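Local coordinates for SIRV1 hypothetical protein ORF119 (PDB 2X3G) that probably nicks and rejoins viral DNA to start genome replication, acting as a dimeric Rep protein of the HUH endonuclease type, at residues Phe18-Thr23 with Gly62-Ile67; Arg35-Tyr40 with Lys82-His87; Tyr42-Asn47 with Val69-Lys74; Phe51-Thr56 with Tyr108-Lys113. All coordinates share one frame; numbering follows the deposited sequence.

Contact 1 of 4, residues Phe18-Thr23 with Gly62-Ile67; sequences FITITT and GLHYHI
Ile21 and Tyr65 form an antiparallel hydrogen-bonded pair: Ile21 N reaches Tyr65 O at 2.9 Å, and Tyr65 N returns to Ile21 O at 2.8 Å and a nearly straight 175°. Ile19 and Ile67 repeat the pattern. Beyond the strand ends, Leu63 N is held mainly by the hydroxyl of Thr23, OG1 at 3.0 Å, and only weakly by Thr23 O; that OG1 also meets Tyr25 O, a double use that suits a threonine where the ladder runs out. On the face of Thr20, Thr22, His64 and His66, Thr20 OG1 lies in the ring plane of His66 and hydrogen bonds its ND1 at 3.2 Å. With OG1 beside the backbone N (chi1 -53°), Thr20 also places CG2 against His66 CE1. Phe18 runs alongside His66, the planes 29° apart but hardly overlapping. The other face is apolar: Ile21 CD1 touches Ile67 CD1 at 3.9 Å and Tyr65 CB, while Tyr65 OH hydrogen bonds Thr30 OG1 of helix 30-44. His64-Tyr65-His66 fits the histidine-hydrophobe-histidine signature of HUH endonucleases, so the two histidines probably serve as the metal-binding motif, and the bond between Thr20 OG1 and ND1 would help fix the rotation of His66.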
# COMPACT_ATOMS: atom_id res chain seq x y z
N PHE A 18 12.31 11.77 -10.67
CA PHE A 18 11.75 11.22 -9.44
C PHE A 18 11.47 12.41 -8.53
O PHE A 18 12.40 13.06 -8.07
CB PHE A 18 12.72 10.20 -8.80
CG PHE A 18 12.31 9.72 -7.45
CD1 PHE A 18 11.00 9.35 -7.20
CD2 PHE A 18 13.24 9.62 -6.43
CE1 PHE A 18 10.61 8.94 -5.94
CE2 PHE A 18 12.87 9.18 -5.18
CZ PHE A 18 11.55 8.84 -4.93
N ILE A 19 10.18 12.69 -8.34
CA ILE A 19 9.71 13.80 -7.55
C ILE A 19 9.03 13.31 -6.27
O ILE A 19 8.13 12.47 -6.32
CB ILE A 19 8.69 14.61 -8.37
CG1 ILE A 19 9.21 14.86 -9.79
CG2 ILE A 19 8.29 15.90 -7.60
CD1 ILE A 19 8.15 15.49 -10.71
N THR A 20 9.47 13.82 -5.13
CA THR A 20 8.84 13.54 -3.88
C THR A 20 8.24 14.83 -3.34
O THR A 20 8.90 15.86 -3.29
CB THR A 20 9.84 12.97 -2.88
OG1 THR A 20 10.49 11.87 -3.49
CG2 THR A 20 9.12 12.50 -1.62
N ILE A 21 6.97 14.75 -2.94
CA ILE A 21 6.24 15.91 -2.45
C ILE A 21 5.68 15.56 -1.08
O ILE A 21 5.07 14.51 -0.92
CB ILE A 21 5.08 16.29 -3.43
CG1 ILE A 21 5.62 16.44 -4.85
CG2 ILE A 21 4.33 17.57 -2.97
CD1 ILE A 21 5.39 15.22 -5.71
N THR A 22 5.96 16.41 -0.09
CA THR A 22 5.38 16.28 1.22
C THR A 22 4.66 17.57 1.62
O THR A 22 5.12 18.67 1.30
CB THR A 22 6.47 15.94 2.25
OG1 THR A 22 7.16 14.76 1.82
CG2 THR A 22 5.85 15.70 3.62
N THR A 23 3.53 17.43 2.30
CA THR A 23 2.89 18.56 2.94
C THR A 23 2.68 18.26 4.40
O THR A 23 2.72 17.10 4.81
CB THR A 23 1.53 18.89 2.33
OG1 THR A 23 0.62 17.81 2.58
CG2 THR A 23 1.66 19.11 0.85
N GLY A 62 0.33 14.91 7.26
CA GLY A 62 0.31 15.49 5.93
C GLY A 62 0.19 14.50 4.80
O GLY A 62 -0.17 13.34 5.01
N LEU A 63 0.46 14.99 3.59
CA LEU A 63 0.48 14.18 2.38
C LEU A 63 1.91 13.80 2.04
O LEU A 63 2.86 14.53 2.34
CB LEU A 63 -0.13 14.94 1.20
CG LEU A 63 -1.53 15.51 1.39
CD1 LEU A 63 -1.80 16.67 0.40
CD2 LEU A 63 -2.57 14.41 1.26
N HIS A 64 2.05 12.65 1.38
CA HIS A 64 3.32 12.19 0.88
C HIS A 64 3.07 11.57 -0.49
O HIS A 64 2.35 10.56 -0.60
CB HIS A 64 3.91 11.17 1.85
CG HIS A 64 5.40 11.11 1.83
ND1 HIS A 64 6.19 11.93 2.61
CD2 HIS A 64 6.25 10.31 1.15
CE1 HIS A 64 7.46 11.66 2.39
NE2 HIS A 64 7.53 10.67 1.51
N TYR A 65 3.61 12.20 -1.54
CA TYR A 65 3.47 11.72 -2.91
C TYR A 65 4.84 11.39 -3.50
O TYR A 65 5.80 12.10 -3.24
CB TYR A 65 2.86 12.79 -3.83
CG TYR A 65 1.56 13.45 -3.41
CD1 TYR A 65 1.32 14.78 -3.75
CD2 TYR A 65 0.57 12.76 -2.73
CE1 TYR A 65 0.15 15.42 -3.42
CE2 TYR A 65 -0.61 13.38 -2.39
CZ TYR A 65 -0.82 14.72 -2.73
OH TYR A 65 -1.98 15.35 -2.41
N HIS A 66 4.91 10.35 -4.30
CA HIS A 66 6.11 10.07 -5.10
C HIS A 66 5.66 9.95 -6.54
O HIS A 66 4.65 9.33 -6.81
CB HIS A 66 6.81 8.77 -4.68
CG HIS A 66 7.29 8.76 -3.27
ND1 HIS A 66 8.33 9.55 -2.82
CD2 HIS A 66 6.88 8.04 -2.21
CE1 HIS A 66 8.53 9.32 -1.54
NE2 HIS A 66 7.66 8.41 -1.14
N ILE A 67 6.41 10.56 -7.44
CA ILE A 67 6.04 10.62 -8.83
C ILE A 67 7.26 10.34 -9.70
O ILE A 67 8.30 10.95 -9.49
CB ILE A 67 5.46 12.00 -9.18
CG1 ILE A 67 4.24 12.32 -8.30
CG2 ILE A 67 5.02 12.07 -10.63
CD1 ILE A 67 3.53 13.60 -8.73

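Contact 2 of 4, residues Arg35-Tyr40 with Lys82-His87; sequences RKFRSY and KHMPSH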
# COMPACT_ATOMS: atom_id res chain seq x y z
N ARG A 35 -4.33 14.54 -11.35
CA ARG A 35 -4.90 14.72 -12.68
C ARG A 35 -4.38 15.98 -13.36
O ARG A 35 -3.90 15.93 -14.50
CB ARG A 35 -6.42 14.77 -12.62
CG ARG A 35 -7.06 15.17 -13.94
CD ARG A 35 -8.55 15.05 -13.90
NE ARG A 35 -9.20 15.97 -12.96
CZ ARG A 35 -9.35 17.28 -13.15
NH1 ARG A 35 -8.86 17.88 -14.24
NH2 ARG A 35 -9.98 18.00 -12.24
N LYS A 36 -4.46 17.11 -12.68
CA LYS A 36 -4.00 18.37 -13.25
C LYS A 36 -2.49 18.38 -13.48
O LYS A 36 -2.01 18.96 -14.45
CB LYS A 36 -4.40 19.55 -12.37
CG LYS A 36 -5.85 19.97 -12.54
CD LYS A 36 -6.09 21.35 -11.97
CE LYS A 36 -7.26 22.03 -12.68
NZ LYS A 36 -7.89 23.09 -11.84
N PHE A 37 -1.75 17.74 -12.58
CA PHE A 37 -0.32 17.54 -12.79
C PHE A 37 -0.09 16.70 -14.05
O PHE A 37 0.76 17.01 -14.86
CB PHE A 37 0.35 16.89 -11.57
CG PHE A 37 1.83 16.74 -11.71
CD1 PHE A 37 2.68 17.79 -11.42
CD2 PHE A 37 2.38 15.55 -12.15
CE1 PHE A 37 4.05 17.65 -11.57
CE2 PHE A 37 3.73 15.43 -12.31
CZ PHE A 37 4.56 16.46 -12.02
N ARG A 38 -0.84 15.61 -14.20
CA ARG A 38 -0.65 14.74 -15.35
C ARG A 38 -0.95 15.49 -16.64
O ARG A 38 -0.27 15.28 -17.66
CB ARG A 38 -1.55 13.50 -15.26
CG ARG A 38 -0.89 12.34 -14.55
CD ARG A 38 -1.72 11.05 -14.67
NE ARG A 38 -0.90 9.92 -14.20
CZ ARG A 38 -0.80 9.54 -12.94
NH1 ARG A 38 -1.47 10.17 -11.98
NH2 ARG A 38 0.00 8.52 -12.63
N SER A 39 -1.97 16.34 -16.59
CA SER A 39 -2.39 17.15 -17.74
C SER A 39 -1.32 18.20 -18.13
O SER A 39 -1.04 18.39 -19.31
CB SER A 39 -3.73 17.80 -17.46
OG SER A 39 -4.77 16.81 -17.40
N TYR A 40 -0.74 18.85 -17.14
CA TYR A 40 0.43 19.70 -17.35
C TYR A 40 1.59 18.93 -18.03
O TYR A 40 2.17 19.39 -19.00
CB TYR A 40 0.85 20.35 -16.02
CG TYR A 40 2.32 20.57 -15.86
CD1 TYR A 40 3.05 19.82 -14.93
CD2 TYR A 40 3.00 21.51 -16.62
CE1 TYR A 40 4.41 20.00 -14.76
CE2 TYR A 40 4.38 21.69 -16.47
CZ TYR A 40 5.07 20.91 -15.54
OH TYR A 40 6.43 21.07 -15.35
N LYS A 82 4.22 24.84 -9.19
CA LYS A 82 2.94 25.52 -9.48
C LYS A 82 1.78 24.52 -9.56
O LYS A 82 0.63 24.86 -9.21
CB LYS A 82 3.05 26.38 -10.75
CG LYS A 82 1.71 26.80 -11.33
CD LYS A 82 1.82 28.05 -12.19
CE LYS A 82 0.44 28.43 -12.74
NZ LYS A 82 0.44 29.80 -13.31
N HIS A 83 2.08 23.30 -10.00
CA HIS A 83 1.07 22.26 -10.12
C HIS A 83 1.04 21.29 -8.95
O HIS A 83 0.51 20.18 -9.05
CB HIS A 83 1.26 21.51 -11.44
CG HIS A 83 0.99 22.35 -12.63
ND1 HIS A 83 1.99 22.94 -13.37
CD2 HIS A 83 -0.18 22.74 -13.20
CE1 HIS A 83 1.45 23.64 -14.36
NE2 HIS A 83 0.14 23.54 -14.27
N MSE A 84 1.60 21.72 -7.82
CA MSE A 84 1.58 20.93 -6.60
C MSE A 84 1.03 21.80 -5.48
O MSE A 84 1.02 23.03 -5.61
CB MSE A 84 2.97 20.38 -6.27
CG MSE A 84 3.36 19.13 -7.05
SE MSE A 84 2.28 17.56 -6.55
CE MSE A 84 1.80 16.88 -8.33
N PRO A 85 0.54 21.17 -4.39
CA PRO A 85 -0.06 21.92 -3.30
C PRO A 85 0.85 23.02 -2.78
O PRO A 85 2.07 22.86 -2.74
CB PRO A 85 -0.29 20.86 -2.22
CG PRO A 85 -0.45 19.60 -2.97
CD PRO A 85 0.51 19.72 -4.13
N SER A 86 0.23 24.14 -2.41
CA SER A 86 0.95 25.28 -1.89
C SER A 86 1.79 24.90 -0.66
O SER A 86 1.34 24.13 0.20
CB SER A 86 -0.04 26.39 -1.55
OG SER A 86 0.64 27.57 -1.16
N HIS A 87 3.02 25.39 -0.62
CA HIS A 87 3.93 25.17 0.50
C HIS A 87 4.33 23.70 0.67
O HIS A 87 4.67 23.28 1.78
CB HIS A 87 3.34 25.74 1.80
CG HIS A 87 2.97 27.19 1.71
ND1 HIS A 87 1.73 27.62 1.27
CD2 HIS A 87 3.67 28.31 2.02
CE1 HIS A 87 1.69 28.94 1.31
NE2 HIS A 87 2.85 29.38 1.76
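Tyr40 and His83 lie one upon the other in an offset stack, centroids 4.2 Å apart and planes only 12° from parallel. The slide brings His83 ND1 over one face of the tyrosine near its rim, 3.5 Å from Tyr40 CG, and it brings Tyr40 CB over the middle of the imidazole, a CH-pi contact 3.6 Å from CB to the His83 ring centroid. The histidine thus packs against the root of the tyrosine side chain rather than its hydroxyl end. Its own CB rests at the edge of the Phe37 ring, 4.0 Å from Phe37 CD1. Deeper in, Met84, present as selenomethionine, crosses Phe37: its methyl CE approaches Phe37 CD1 to 3.3 Å, and SE stands obliquely off the ring in a Met-aromatic contact. Bends at chi2 (-67°) and chi3 fold the Met84 chain so that its methyl turns in toward the ring, a shape a flexible thioether or selenoether adopts readily.

What positions this layer lies one shell out. His83 ND1 is hydrogen bonded to Arg79 O in helix 77-82, just where that helix ends. Phe37, with CG anti to its backbone N (chi1 -177°), rests on Ile19, Ile67 and Val69 of the sheet. Ring faces and apolar groups join helix and loop, so the contact depends on shape and stacking, while the bond of ND1 to Arg79 O sets the turn of the imidazole.

Contact 3 of 4, residues Tyr42-Asn47 with Val69-Lys74; sequences YNHDKN and VFTNKK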
# COMPACT_ATOMS: atom_id res chain seq x y z
N TYR A 42 1.39 16.08 -19.72
CA TYR A 42 0.88 15.77 -21.06
C TYR A 42 1.02 16.94 -22.05
O TYR A 42 1.45 16.72 -23.18
CB TYR A 42 -0.58 15.34 -21.01
CG TYR A 42 -1.09 14.92 -22.36
CD1 TYR A 42 -0.85 13.65 -22.85
CD2 TYR A 42 -1.80 15.80 -23.15
CE1 TYR A 42 -1.33 13.26 -24.10
CE2 TYR A 42 -2.27 15.44 -24.40
CZ TYR A 42 -2.02 14.17 -24.87
OH TYR A 42 -2.50 13.83 -26.11
N ASN A 43 0.70 18.15 -21.62
CA ASN A 43 0.87 19.33 -22.47
C ASN A 43 2.36 19.65 -22.71
O ASN A 43 2.73 20.13 -23.78
CB ASN A 43 0.11 20.53 -21.89
CG ASN A 43 -1.40 20.40 -22.04
OD1 ASN A 43 -1.90 19.51 -22.74
ND2 ASN A 43 -2.15 21.31 -21.42
N HIS A 44 3.20 19.33 -21.73
CA HIS A 44 4.66 19.49 -21.82
C HIS A 44 5.25 18.54 -22.89
O HIS A 44 6.11 18.93 -23.69
CB HIS A 44 5.26 19.25 -20.42
CG HIS A 44 6.72 18.91 -20.41
ND1 HIS A 44 7.71 19.87 -20.48
CD2 HIS A 44 7.36 17.72 -20.31
CE1 HIS A 44 8.89 19.28 -20.44
NE2 HIS A 44 8.71 17.97 -20.33
N ASP A 45 4.74 17.31 -22.92
CA ASP A 45 5.22 16.26 -23.80
C ASP A 45 4.10 15.24 -23.98
O ASP A 45 3.80 14.51 -23.05
CB ASP A 45 6.45 15.61 -23.15
CG ASP A 45 6.97 14.39 -23.89
OD1 ASP A 45 6.48 14.01 -24.99
OD2 ASP A 45 7.92 13.79 -23.34
N LYS A 46 3.51 15.17 -25.16
CA LYS A 46 2.34 14.29 -25.35
C LYS A 46 2.69 12.80 -25.30
O LYS A 46 1.80 11.96 -25.16
CB LYS A 46 1.62 14.60 -26.65
CG LYS A 46 1.09 16.05 -26.72
CD LYS A 46 -0.20 16.15 -27.47
CE LYS A 46 -0.70 17.58 -27.52
NZ LYS A 46 -2.17 17.62 -27.69
N ASN A 47 3.97 12.46 -25.43
CA ASN A 47 4.46 11.07 -25.29
C ASN A 47 4.85 10.66 -23.87
O ASN A 47 5.25 9.50 -23.64
CB ASN A 47 5.70 10.85 -26.16
CG ASN A 47 5.42 11.04 -27.63
OD1 ASN A 47 4.37 10.63 -28.14
ND2 ASN A 47 6.37 11.66 -28.33
N VAL A 69 8.25 10.79 -13.63
CA VAL A 69 7.86 11.41 -14.90
C VAL A 69 8.90 10.95 -15.93
O VAL A 69 10.09 11.17 -15.76
CB VAL A 69 7.82 12.95 -14.79
CG1 VAL A 69 7.61 13.60 -16.17
CG2 VAL A 69 6.71 13.40 -13.81
N PHE A 70 8.43 10.28 -16.97
CA PHE A 70 9.25 9.92 -18.12
C PHE A 70 8.91 10.84 -19.28
O PHE A 70 7.77 10.90 -19.71
CB PHE A 70 8.91 8.50 -18.51
CG PHE A 70 9.04 7.53 -17.40
CD1 PHE A 70 7.93 7.17 -16.63
CD2 PHE A 70 10.27 6.97 -17.08
CE1 PHE A 70 8.04 6.26 -15.60
CE2 PHE A 70 10.39 6.06 -16.08
CZ PHE A 70 9.27 5.70 -15.32
N THR A 71 9.92 11.52 -19.81
CA THR A 71 9.72 12.57 -20.80
C THR A 71 11.00 12.77 -21.61
O THR A 71 12.11 12.50 -21.16
CB THR A 71 9.30 13.89 -20.12
OG1 THR A 71 8.98 14.88 -21.10
CG2 THR A 71 10.38 14.45 -19.20
N ASN A 72 10.82 13.29 -22.82
CA ASN A 72 11.94 13.54 -23.73
C ASN A 72 12.28 15.01 -23.77
O ASN A 72 13.17 15.43 -24.51
CB ASN A 72 11.59 12.97 -25.11
CG ASN A 72 11.56 11.47 -25.11
OD1 ASN A 72 12.45 10.84 -24.54
ND2 ASN A 72 10.57 10.89 -25.75
N LYS A 73 11.61 15.79 -22.92
CA LYS A 73 11.83 17.23 -22.86
C LYS A 73 12.08 17.63 -21.43
O LYS A 73 11.29 17.28 -20.56
CB LYS A 73 10.59 17.95 -23.38
CG LYS A 73 10.73 19.46 -23.37
CD LYS A 73 9.61 20.15 -24.14
CE LYS A 73 9.64 21.67 -23.95
NZ LYS A 73 11.02 22.25 -23.98
N LYS A 74 13.14 18.39 -21.18
CA LYS A 74 13.49 18.78 -19.81
C LYS A 74 12.34 19.52 -19.17
O LYS A 74 11.72 20.38 -19.81
CB LYS A 74 14.70 19.71 -19.79
CG LYS A 74 16.02 19.00 -19.66
CD LYS A 74 17.15 20.00 -19.79
CE LYS A 74 18.49 19.29 -19.75
NZ LYS A 74 19.62 20.22 -20.00
O HOH W 1 8.45 12.98 -26.61
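Asp45 points its side chain toward Thr71. Its CB lies 3.3 Å from Thr71 OG1. Beyond it CG is anti to the backbone N (chi1 174°), which carries the carboxylate across to the end of the strand. OD2 takes two donors. The Thr71 hydroxyl OG1 gives its proton to the anti lone pair of Asp45 OD2 at 2.7 Å. Asn72 N points at Asp45 OD2 nearly along its C-O axis, 3.0 Å away. OD1 looks back to its own segment, where Asn47 N approaches Asp45 OD1 from above the carboxylate plane at 3.0 Å. This is an Asx turn, set just where helix 30-44 ends and the chain swings round into strand 49-55; one aspartate therefore shapes that turn while tying it to the end of strand 64-71. OD1 also accepts from a water, which accepts from Asn47 ND2 and Asn72 ND2. Asn72 OD1 is bound to Ile14 N.

One residue earlier, His44 meets the turn after the strand with the edge of its ring. His44 NE2 donates to Lys73 O at 2.7 Å; the oxygen is in the imidazole plane, but the donor stands well above the carbonyl plane and the bond is bent, 135° at the hydrogen. The aliphatic part of Lys73 lies beside the ring, Lys73 CG 3.5 Å from His44 CE1.

Contact 4 of 4, residues Phe51-Thr56 with Tyr108-Lys113; sequences FSIKET and YMLKTK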
# COMPACT_ATOMS: atom_id res chain seq x y z
N PHE A 51 4.04 7.98 -13.37
CA PHE A 51 3.75 6.94 -12.39
C PHE A 51 3.67 7.65 -11.05
O PHE A 51 4.55 8.44 -10.73
CB PHE A 51 4.87 5.91 -12.40
CG PHE A 51 4.64 4.76 -11.48
CD1 PHE A 51 3.48 3.99 -11.57
CD2 PHE A 51 5.61 4.38 -10.57
CE1 PHE A 51 3.28 2.93 -10.72
CE2 PHE A 51 5.42 3.30 -9.73
CZ PHE A 51 4.25 2.58 -9.80
N SER A 52 2.61 7.40 -10.29
CA SER A 52 2.36 8.15 -9.07
C SER A 52 1.93 7.24 -7.95
O SER A 52 1.26 6.23 -8.18
CB SER A 52 1.27 9.22 -9.31
OG SER A 52 -0.02 8.64 -9.48
N ILE A 53 2.35 7.63 -6.74
CA ILE A 53 2.01 6.93 -5.50
C ILE A 53 1.60 7.97 -4.47
O ILE A 53 2.30 8.96 -4.29
CB ILE A 53 3.24 6.16 -4.94
CG1 ILE A 53 3.83 5.22 -5.99
CG2 ILE A 53 2.85 5.39 -3.68
CD1 ILE A 53 2.94 4.09 -6.33
N LYS A 54 0.46 7.76 -3.82
CA LYS A 54 0.11 8.52 -2.61
C LYS A 54 0.31 7.57 -1.43
O LYS A 54 -0.28 6.49 -1.40
CB LYS A 54 -1.34 9.02 -2.66
CG LYS A 54 -1.88 9.61 -1.34
CD LYS A 54 -3.40 9.76 -1.37
CE LYS A 54 -3.96 10.33 -0.08
NZ LYS A 54 -4.72 9.33 0.73
N GLU A 55 1.16 7.98 -0.48
CA GLU A 55 1.39 7.21 0.74
C GLU A 55 0.49 7.73 1.83
O GLU A 55 0.54 8.91 2.14
CB GLU A 55 2.84 7.35 1.22
CG GLU A 55 3.88 6.79 0.28
CD GLU A 55 5.24 6.63 0.94
OE1 GLU A 55 5.48 7.28 1.98
OE2 GLU A 55 6.06 5.84 0.41
N THR A 56 -0.32 6.85 2.41
CA THR A 56 -1.17 7.21 3.55
C THR A 56 -0.74 6.43 4.79
O THR A 56 -1.02 5.25 4.92
CB THR A 56 -2.67 6.95 3.26
OG1 THR A 56 -3.43 7.16 4.46
CG2 THR A 56 -2.91 5.54 2.76
N TYR A 108 11.48 1.97 -3.37
CA TYR A 108 11.25 2.99 -2.37
C TYR A 108 9.83 3.56 -2.47
O TYR A 108 9.17 3.79 -1.46
CB TYR A 108 12.25 4.13 -2.55
CG TYR A 108 12.16 5.19 -1.48
CD1 TYR A 108 12.62 4.92 -0.20
CD2 TYR A 108 11.63 6.45 -1.75
CE1 TYR A 108 12.55 5.87 0.79
CE2 TYR A 108 11.57 7.41 -0.75
CZ TYR A 108 12.04 7.11 0.51
OH TYR A 108 12.00 8.02 1.53
N MSE A 109 9.38 3.78 -3.70
CA MSE A 109 8.04 4.27 -3.96
C MSE A 109 6.95 3.31 -3.53
O MSE A 109 5.90 3.76 -3.09
CB MSE A 109 7.85 4.60 -5.44
CG MSE A 109 8.65 5.78 -5.84
SE MSE A 109 8.56 6.08 -7.75
CE MSE A 109 6.65 6.56 -8.01
N LEU A 110 7.20 2.01 -3.64
CA LEU A 110 6.17 1.01 -3.30
C LEU A 110 6.29 0.44 -1.88
O LEU A 110 5.56 -0.49 -1.52
CB LEU A 110 6.18 -0.14 -4.31
CG LEU A 110 5.32 0.11 -5.55
CD1 LEU A 110 5.60 -0.96 -6.53
CD2 LEU A 110 3.84 0.10 -5.22
N LYS A 111 7.17 1.01 -1.06
CA LYS A 111 7.48 0.40 0.23
C LYS A 111 6.28 0.34 1.18
O LYS A 111 6.19 -0.56 2.01
CB LYS A 111 8.68 1.10 0.90
CG LYS A 111 8.37 2.44 1.50
CD LYS A 111 9.66 3.23 1.78
CE LYS A 111 9.39 4.70 1.98
NZ LYS A 111 8.79 5.41 0.77
N THR A 112 5.35 1.29 1.08
CA THR A 112 4.17 1.28 1.95
C THR A 112 3.01 0.47 1.35
O THR A 112 1.96 0.36 1.97
CB THR A 112 3.64 2.70 2.28
OG1 THR A 112 3.07 3.28 1.10
CG2 THR A 112 4.75 3.62 2.83
N LYS A 113 3.23 -0.09 0.16
CA LYS A 113 2.17 -0.74 -0.62
C LYS A 113 2.30 -2.26 -0.66
O LYS A 113 1.58 -2.94 -1.39
CB LYS A 113 2.17 -0.16 -2.03
CG LYS A 113 2.03 1.36 -2.10
CD LYS A 113 0.72 1.85 -1.56
CE LYS A 113 0.54 3.37 -1.69
NZ LYS A 113 -0.72 3.82 -1.04
O HOH W 2 5.11 3.70 -0.70
O HOH W 3 0.51 4.11 1.81
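The ring of Phe51 meets Met109 obliquely, Phe51 CD2 3.5 Å from the methyl CE of that selenomethionine; the two side chains run antiparallel alongside each other. The other aromatic ring, Tyr108, carries the ammonium of Lys111 over the centre of one face, NZ 3.6 Å above the plane. From there Lys111 NZ donates to Tyr108 O and forms a salt bridge to Glu55, reaching the syn lone pair of OE2 at 2.8 Å. The bend at chi4 of Lys111 (-62°) turns NZ back to these partners. The side chains of Thr112 and Glu55 cross at about a right angle, Thr112 CG2 3.5 Å from Glu55 OE2, and a water links that oxygen to Thr112 N.

Between the polar end and Phe51 lies branched Ile53: its CG1 touches Met109 CE at 3.7 Å and its CG2 packs along Lys113 CE. Lys113 bends at chi2 so that its NZ donates to Lys54 O at 2.7 Å, in the carbonyl plane; a long aliphatic chain with a cationic tip suits this path from apolar Ile53 to a backbone oxygen.

Tyr108 also meets His66, and a tyrosine here is consistent with the nucleophile of HUH endonucleases. Strand 49-55 is bonded to strand 64-71 on one side, and Phe51 to Ile53 pair antiparallel with a strand of the second subunit, whose Thr112 and Lys114 offer carbonyls to Lys113 NZ.

Contacts 1, 2 and 4 are partly buried; contact 3 lies at the surface. Contacts 1 and 4 share one sheet, strand 64-71 bonding to 15-22 in contact 1 and to 49-55 beside contact 4. Thr20, His64, His66 and Glu55 gather on one face, and contact 4 lies largely at the dimer interface, which Arg38 of contact 2 also reaches. Contact 2 takes the opposite, apolar face: Met84 packs on Ile21 and Ile67, Phe37 on Ile19. Contact 3 uses the same helix 30-44 nearer its end, the centres of contacts 1 and 3 about 20 Å apart. Chemistry follows place: backbone ladder inside the sheet, rings and selenium beneath the helix, carboxylate and water at the rim, a salt bridge beside the histidines, and Lys113 toward the partner subunit.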